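Local structure of KLTH0A00704p (Lachancea thermotolerans, 4J2G) at residues Arg131-Asp137 with Gly255-Val261; Leu95-Leu100 with Pro199-Gly203. The protein probably acts in autophagy as the fungal Atg13, whose HORMA domain, the part present here, mediates recruitment of PI 3-kinase. The protein carries 1 engineered substitution. All coordinates share one frame; numbering follows the deposited sequence.

Interaction 1: residues Arg131-Asp137 with Gly255-Val261. Engineered in segment 131-137: Met-136 (natural residue Leu). With SO4 (sulfate ion), chain C.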
loop_
_atom_site.group_PDB
_atom_site.type_symbol
_atom_site.label_atom_id
_atom_site.label_comp_id
_atom_site.label_asym_id
_atom_site.label_seq_id
_atom_site.Cartn_x
_atom_site.Cartn_y
_atom_site.Cartn_z
ATOM N N ARG A 131 -2.985 1.136 -1.131
ATOM C CA ARG A 131 -2.014 2.207 -1.421
ATOM C C ARG A 131 -1.610 2.885 -0.135
ATOM O O ARG A 131 -2.451 3.451 0.534
ATOM C CB ARG A 131 -2.550 3.219 -2.411
ATOM C CG ARG A 131 -1.506 4.241 -2.895
ATOM C CD ARG A 131 -2.173 5.223 -3.892
ATOM N NE ARG A 131 -2.305 4.649 -5.241
ATOM C CZ ARG A 131 -3.443 4.563 -5.943
ATOM N NH1 ARG A 131 -4.593 5.000 -5.459
ATOM N NH2 ARG A 131 -3.421 4.052 -7.170
ATOM N N TRP A 132 -0.319 2.822 0.168
ATOM C CA TRP A 132 0.242 3.344 1.446
ATOM C C TRP A 132 0.874 4.671 1.131
ATOM O O TRP A 132 1.369 4.900 0.020
ATOM C CB TRP A 132 1.363 2.417 1.940
ATOM C CG TRP A 132 0.936 1.056 2.323
ATOM C CD1 TRP A 132 0.702 -0.030 1.459
ATOM C CD2 TRP A 132 0.710 0.575 3.638
ATOM N NE1 TRP A 132 0.305 -1.107 2.188
ATOM C CE2 TRP A 132 0.349 -0.796 3.524
ATOM C CE3 TRP A 132 0.772 1.169 4.924
ATOM C CZ2 TRP A 132 0.059 -1.602 4.634
ATOM C CZ3 TRP A 132 0.485 0.390 6.007
ATOM C CH2 TRP A 132 0.110 -1.004 5.865
ATOM N N LEU A 133 0.888 5.542 2.110
ATOM C CA LEU A 133 1.521 6.845 1.974
ATOM C C LEU A 133 2.235 7.070 3.321
ATOM O O LEU A 133 1.599 6.982 4.355
ATOM C CB LEU A 133 0.441 7.897 1.922
ATOM C CG LEU A 133 0.964 9.341 1.983
ATOM C CD1 LEU A 133 1.913 9.704 0.819
ATOM C CD2 LEU A 133 -0.137 10.387 2.128
ATOM N N ILE A 134 3.524 7.352 3.272
ATOM C CA ILE A 134 4.364 7.664 4.455
ATOM C C ILE A 134 4.971 9.008 4.086
ATOM O O ILE A 134 5.391 9.239 2.902
ATOM C CB ILE A 134 5.478 6.624 4.596
ATOM C CG1 ILE A 134 4.846 5.212 4.649
ATOM C CG2 ILE A 134 6.354 6.913 5.829
ATOM C CD1 ILE A 134 5.826 4.115 4.294
ATOM N N GLN A 135 4.908 9.915 5.040
ATOM C CA GLN A 135 5.114 11.345 4.831
ATOM C C GLN A 135 5.598 12.014 6.116
ATOM O O GLN A 135 5.229 11.569 7.225
ATOM C CB GLN A 135 3.725 11.922 4.777
ATOM C CG GLN A 135 3.384 12.628 3.534
ATOM C CD GLN A 135 1.952 13.073 3.620
ATOM O OE1 GLN A 135 1.223 12.742 4.587
ATOM N NE2 GLN A 135 1.523 13.807 2.603
HETATM N N MSE A 136 6.334 13.103 5.953
HETATM C CA MSE A 136 6.683 14.015 7.033
HETATM C C MSE A 136 5.861 15.286 6.796
HETATM O O MSE A 136 5.918 15.837 5.710
HETATM C CB MSE A 136 8.172 14.208 6.781
HETATM C CG MSE A 136 8.963 14.855 7.901
HETATM SE SE MSE A 136 8.854 13.791 9.558
HETATM C CE MSE A 136 8.503 15.441 10.554
ATOM N N ASP A 137 5.075 15.734 7.788
ATOM C CA ASP A 137 4.385 17.090 7.808
ATOM C C ASP A 137 4.589 17.972 6.581
ATOM O O ASP A 137 5.287 18.990 6.642
ATOM C CB ASP A 137 4.739 17.911 9.076
ATOM C CG ASP A 137 4.130 19.359 9.077
ATOM O OD1 ASP A 137 4.736 20.313 8.510
ATOM O OD2 ASP A 137 3.052 19.563 9.690
ATOM N N GLY A 255 8.213 18.353 12.124
ATOM C CA GLY A 255 6.850 18.077 11.660
ATOM C C GLY A 255 6.291 16.762 12.187
ATOM O O GLY A 255 6.807 16.166 13.160
ATOM N N SER A 256 5.214 16.301 11.568
ATOM C CA SER A 256 4.621 15.052 12.021
ATOM C C SER A 256 4.908 13.894 11.076
ATOM O O SER A 256 4.840 14.020 9.824
ATOM C CB SER A 256 3.140 15.226 12.235
ATOM O OG SER A 256 2.946 16.037 13.359
ATOM N N LEU A 257 5.274 12.765 11.655
ATOM C CA LEU A 257 5.408 11.580 10.802
ATOM C C LEU A 257 4.034 10.896 10.666
ATOM O O LEU A 257 3.477 10.451 11.646
ATOM C CB LEU A 257 6.489 10.666 11.344
ATOM C CG LEU A 257 7.329 9.762 10.413
ATOM C CD1 LEU A 257 8.004 8.741 11.313
ATOM C CD2 LEU A 257 6.601 9.004 9.302
ATOM N N ARG A 258 3.474 10.870 9.456
ATOM C CA ARG A 258 2.097 10.351 9.239
ATOM C C ARG A 258 2.162 9.163 8.258
ATOM O O ARG A 258 2.711 9.302 7.144
ATOM C CB ARG A 258 1.190 11.421 8.583
ATOM C CG ARG A 258 0.923 12.668 9.419
ATOM C CD ARG A 258 -0.008 13.659 8.750
ATOM N NE ARG A 258 -0.148 14.940 9.477
ATOM C CZ ARG A 258 -0.800 15.162 10.636
ATOM N NH1 ARG A 258 -1.429 14.197 11.315
ATOM N NH2 ARG A 258 -0.841 16.399 11.123
ATOM N N ILE A 259 1.628 8.014 8.689
ATOM C CA ILE A 259 1.433 6.814 7.854
ATOM C C ILE A 259 -0.045 6.524 7.712
ATOM O O ILE A 259 -0.760 6.437 8.693
ATOM C CB ILE A 259 2.059 5.553 8.499
ATOM C CG1 ILE A 259 3.559 5.797 8.632
ATOM C CG2 ILE A 259 1.804 4.296 7.578
ATOM C CD1 ILE A 259 4.257 4.896 9.612
ATOM N N SER A 260 -0.497 6.369 6.504
ATOM C CA SER A 260 -1.879 5.936 6.252
ATOM C C SER A 260 -1.938 4.900 5.077
ATOM O O SER A 260 -0.982 4.765 4.346
ATOM C CB SER A 260 -2.727 7.142 5.923
ATOM O OG SER A 260 -2.185 7.696 4.705
ATOM N N VAL A 261 -3.043 4.151 4.952
ATOM C CA VAL A 261 -3.215 3.161 3.890
ATOM C C VAL A 261 -4.690 3.170 3.549
ATOM O O VAL A 261 -5.522 3.182 4.426
ATOM C CB VAL A 261 -2.715 1.711 4.262
ATOM C CG1 VAL A 261 -3.485 1.163 5.444
ATOM C CG2 VAL A 261 -2.895 0.745 3.054
HETATM S S SO4 C . -6.730 4.539 -8.513
HETATM O O1 SO4 C . -6.662 5.732 -7.695
HETATM O O2 SO4 C . -8.177 4.303 -8.613
HETATM O O3 SO4 C . -6.208 4.555 -9.900
HETATM O O4 SO4 C . -5.931 3.501 -7.831
#

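Interaction 2: residues Leu95-Leu100 with Pro199-Gly203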
loop_
_atom_site.group_PDB
_atom_site.type_symbol
_atom_site.label_atom_id
_atom_site.label_comp_id
_atom_site.label_asym_id
_atom_site.label_seq_id
_atom_site.Cartn_x
_atom_site.Cartn_y
_atom_site.Cartn_z
ATOM N N LEU A 95 -2.649 -7.056 -7.505
ATOM C CA LEU A 95 -2.688 -8.404 -7.980
ATOM C C LEU A 95 -2.216 -8.377 -9.409
ATOM O O LEU A 95 -2.875 -7.784 -10.274
ATOM C CB LEU A 95 -4.091 -8.963 -7.859
ATOM C CG LEU A 95 -4.327 -10.416 -8.237
ATOM C CD1 LEU A 95 -3.467 -11.357 -7.390
ATOM C CD2 LEU A 95 -5.800 -10.702 -8.063
ATOM N N ASP A 96 -1.048 -8.983 -9.633
ATOM C CA ASP A 96 -0.391 -9.030 -10.958
ATOM C C ASP A 96 -1.031 -10.049 -11.932
ATOM O O ASP A 96 -1.126 -11.243 -11.624
ATOM C CB ASP A 96 1.077 -9.367 -10.747
ATOM C CG ASP A 96 1.904 -9.227 -12.004
ATOM O OD1 ASP A 96 1.348 -9.226 -13.142
ATOM O OD2 ASP A 96 3.142 -9.140 -11.842
ATOM N N LEU A 97 -1.472 -9.601 -13.104
ATOM C CA LEU A 97 -2.255 -10.483 -13.990
ATOM C C LEU A 97 -1.529 -10.878 -15.282
ATOM O O LEU A 97 -2.139 -11.405 -16.214
ATOM C CB LEU A 97 -3.553 -9.802 -14.398
ATOM C CG LEU A 97 -4.506 -9.398 -13.282
ATOM C CD1 LEU A 97 -5.806 -8.982 -13.933
ATOM C CD2 LEU A 97 -4.724 -10.516 -12.287
ATOM N N ALA A 98 -0.239 -10.573 -15.333
ATOM C CA ALA A 98 0.621 -10.810 -16.492
ATOM C C ALA A 98 0.517 -12.220 -17.104
ATOM O O ALA A 98 0.497 -12.350 -18.340
ATOM C CB ALA A 98 2.076 -10.502 -16.125
ATOM N N ARG A 99 0.437 -13.245 -16.244
ATOM C CA ARG A 99 0.582 -14.665 -16.626
ATOM C C ARG A 99 -0.723 -15.363 -16.935
ATOM O O ARG A 99 -0.755 -16.611 -16.988
ATOM C CB ARG A 99 1.251 -15.452 -15.490
ATOM C CG ARG A 99 2.633 -14.997 -15.094
ATOM C CD ARG A 99 3.617 -15.149 -16.240
ATOM N NE ARG A 99 4.935 -15.556 -15.747
ATOM C CZ ARG A 99 5.315 -16.819 -15.563
ATOM N NH1 ARG A 99 4.484 -17.823 -15.833
ATOM N NH2 ARG A 99 6.532 -17.077 -15.107
ATOM N N LEU A 100 -1.807 -14.585 -17.052
ATOM C CA LEU A 100 -3.128 -15.131 -17.400
ATOM C C LEU A 100 -3.239 -15.427 -18.889
ATOM O O LEU A 100 -2.909 -14.578 -19.714
ATOM C CB LEU A 100 -4.227 -14.125 -17.068
ATOM C CG LEU A 100 -5.061 -14.199 -15.785
ATOM C CD1 LEU A 100 -4.302 -14.846 -14.660
ATOM C CD2 LEU A 100 -5.600 -12.833 -15.372
ATOM N N PRO A 199 0.169 -18.615 -11.691
ATOM C CA PRO A 199 -1.067 -18.075 -12.301
ATOM C C PRO A 199 -1.209 -16.518 -12.091
ATOM O O PRO A 199 -1.361 -15.751 -13.072
ATOM C CB PRO A 199 -2.181 -18.876 -11.581
ATOM C CG PRO A 199 -1.540 -19.294 -10.255
ATOM C CD PRO A 199 -0.040 -19.020 -10.287
ATOM N N VAL A 200 -1.202 -16.073 -10.829
ATOM C CA VAL A 200 -1.266 -14.650 -10.448
ATOM C C VAL A 200 -0.459 -14.463 -9.160
ATOM O O VAL A 200 -0.469 -15.329 -8.314
ATOM C CB VAL A 200 -2.713 -14.133 -10.231
ATOM C CG1 VAL A 200 -3.567 -14.240 -11.502
ATOM C CG2 VAL A 200 -3.404 -14.871 -9.092
ATOM N N LYS A 201 0.275 -13.362 -9.033
ATOM C CA LYS A 201 0.994 -13.083 -7.784
ATOM C C LYS A 201 0.716 -11.653 -7.330
ATOM O O LYS A 201 0.183 -10.853 -8.090
ATOM C CB LYS A 201 2.495 -13.297 -7.974
ATOM C CG LYS A 201 3.048 -12.473 -9.132
ATOM C CD LYS A 201 4.555 -12.601 -9.322
ATOM C CE LYS A 201 4.975 -11.848 -10.578
ATOM N NZ LYS A 201 6.452 -11.761 -10.811
ATOM N N LEU A 202 1.057 -11.370 -6.079
ATOM C CA LEU A 202 1.050 -10.044 -5.535
ATOM C C LEU A 202 2.343 -9.368 -5.892
ATOM O O LEU A 202 3.327 -10.021 -6.002
ATOM C CB LEU A 202 0.930 -10.116 -4.004
ATOM C CG LEU A 202 -0.464 -9.887 -3.411
ATOM C CD1 LEU A 202 -1.557 -10.484 -4.254
ATOM C CD2 LEU A 202 -0.620 -10.367 -1.964
ATOM N N GLY A 203 2.312 -8.048 -6.093
ATOM C CA GLY A 203 3.465 -7.217 -6.410
ATOM C C GLY A 203 3.284 -5.911 -5.608
ATOM O O GLY A 203 2.199 -5.644 -5.101
#

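Interaction 1: residues Arg131-Asp137 with Gly255-Val261
Trp-132 and Val-261 form a non-hydrogen-bonded pair in two antiparallel strands of the HORMA-domain sheet, their side chains side by side on one face, a worked example of strands sorting side chains by face. Val-261 lies over the indole as a CH-pi contact: CG2, anti to the backbone N, stands 3.6 Å from the centroid of the Trp-132 five-membered ring, almost on the ring normal. Chi1 of -65° puts the tryptophan CG beside the backbone N, and chi2 of 81° turns a ring face to the valine, while Ile-259 CG2 meets the ring edge, 4.2 Å from Trp-132 CE3. Farther along, Ile-134 CG2 touches both Ile-259 CG1 and Leu-257 CD2, 4.1 Å from each. Helices 158-177 and 18-39 cover this apolar row, Leu-171 and Ile-37 touching the indole, whose NE1 bonds to Glu-130. Met-136, engineered and present as selenomethionine, continues the row, its SE 4.3 Å from Leu-257 CB.

The opposite face carries Leu-133, Gln-135, Arg-258 and Ser-260. Leu-133 and Ser-260 exchange two backbone hydrogen bonds, as do Gln-135 and Arg-258, weakly from Gln-135 N; Asp-137 N adds a nearly straight one to Ser-256 O. At the other end the Arg-131 guanidinium salt-bridges Glu-92 and, with the amides of Leu-221 and Ser-222, binds a sulfate ion, probably from the crystallisation liquor, Arg-131 NH2 lying 2.7 Å from sulfate O4.

Interaction 2: residues Leu95-Leu100 with Pro199-Gly203
Val-200 sits at the apolar centre, its two methyls reaching different leucines of 95-100. CG1 of Val-200, beside the backbone N at a chi1 of -61°, also touches Leu-97 CD2 and meets Leu-100 CD1 at 3.3 Å, a closeness to be read with caution because both Leu-100 torsions lie off the usual staggered values. The other branch, CG2, turns to Leu-95, whose CD1 is 3.9 Å away. That Leu-95 methyl is shared: it also packs 3.8 Å from Leu-202 CD1, the two side chains crossing at a slant. Leu-183 of helix 179-187 touches both leucines, while Val-271 of strand 268-271 touches Leu-100 and Val-200, so the cluster lies where the large sheet meets a helix and the smaller sheet.

Outward from this cluster, where strand 89-96 ends, the chains run antiparallel. Asp-96 N donates to Lys-201 O at 2.7 Å, approaching nearly in line with the carbonyl bond. Asp-96 itself has CG anti to its amide nitrogen (chi1 -171°), and its OD1 accepts from Ala-98 N at 3.0 Å, closing an Asx turn that leads into the type I turn Leu-97 to Leu-100. The second oxygen, OD2, lies 3.5 Å from Lys-201 CE, the extended lysine running alongside the aspartate. At the outer edge, Arg-99 brings only its CB to Pro-199 O before its chain leads away.

Lys-201 NZ stops 4.3 Å from Asp-96 OD2, beyond a salt bridge. Cohesion therefore comes chiefly from the leucine-valine packing and one short backbone bond; the opposite charges probably add a modest attraction, Asp-96 OD1 being taken up by the Asx turn.

In the fold
Both contacts belong to the five-stranded antiparallel sheet of the HORMA domain, where the strand order is 201-208, 89-96, 126-136, 255-264, 242-252. Interaction 2 joins the outermost strand 201-208 to 89-96; interaction 1 joins 126-136 to 255-264; the neighbours 89-96 and 126-136 connect the two. Their centres are 28 Å apart, on opposite sides of the chain's centre, and their nearest atoms about 9 Å. Along the chain the segments alternate, 95-100, 131-137, 199-203, 255-261, with helices 158-177 and 179-187 intervening between the second and third. The HORMA sheet thus brings together strands from across the chain, and the partners in each of these two contacts are far apart in sequence.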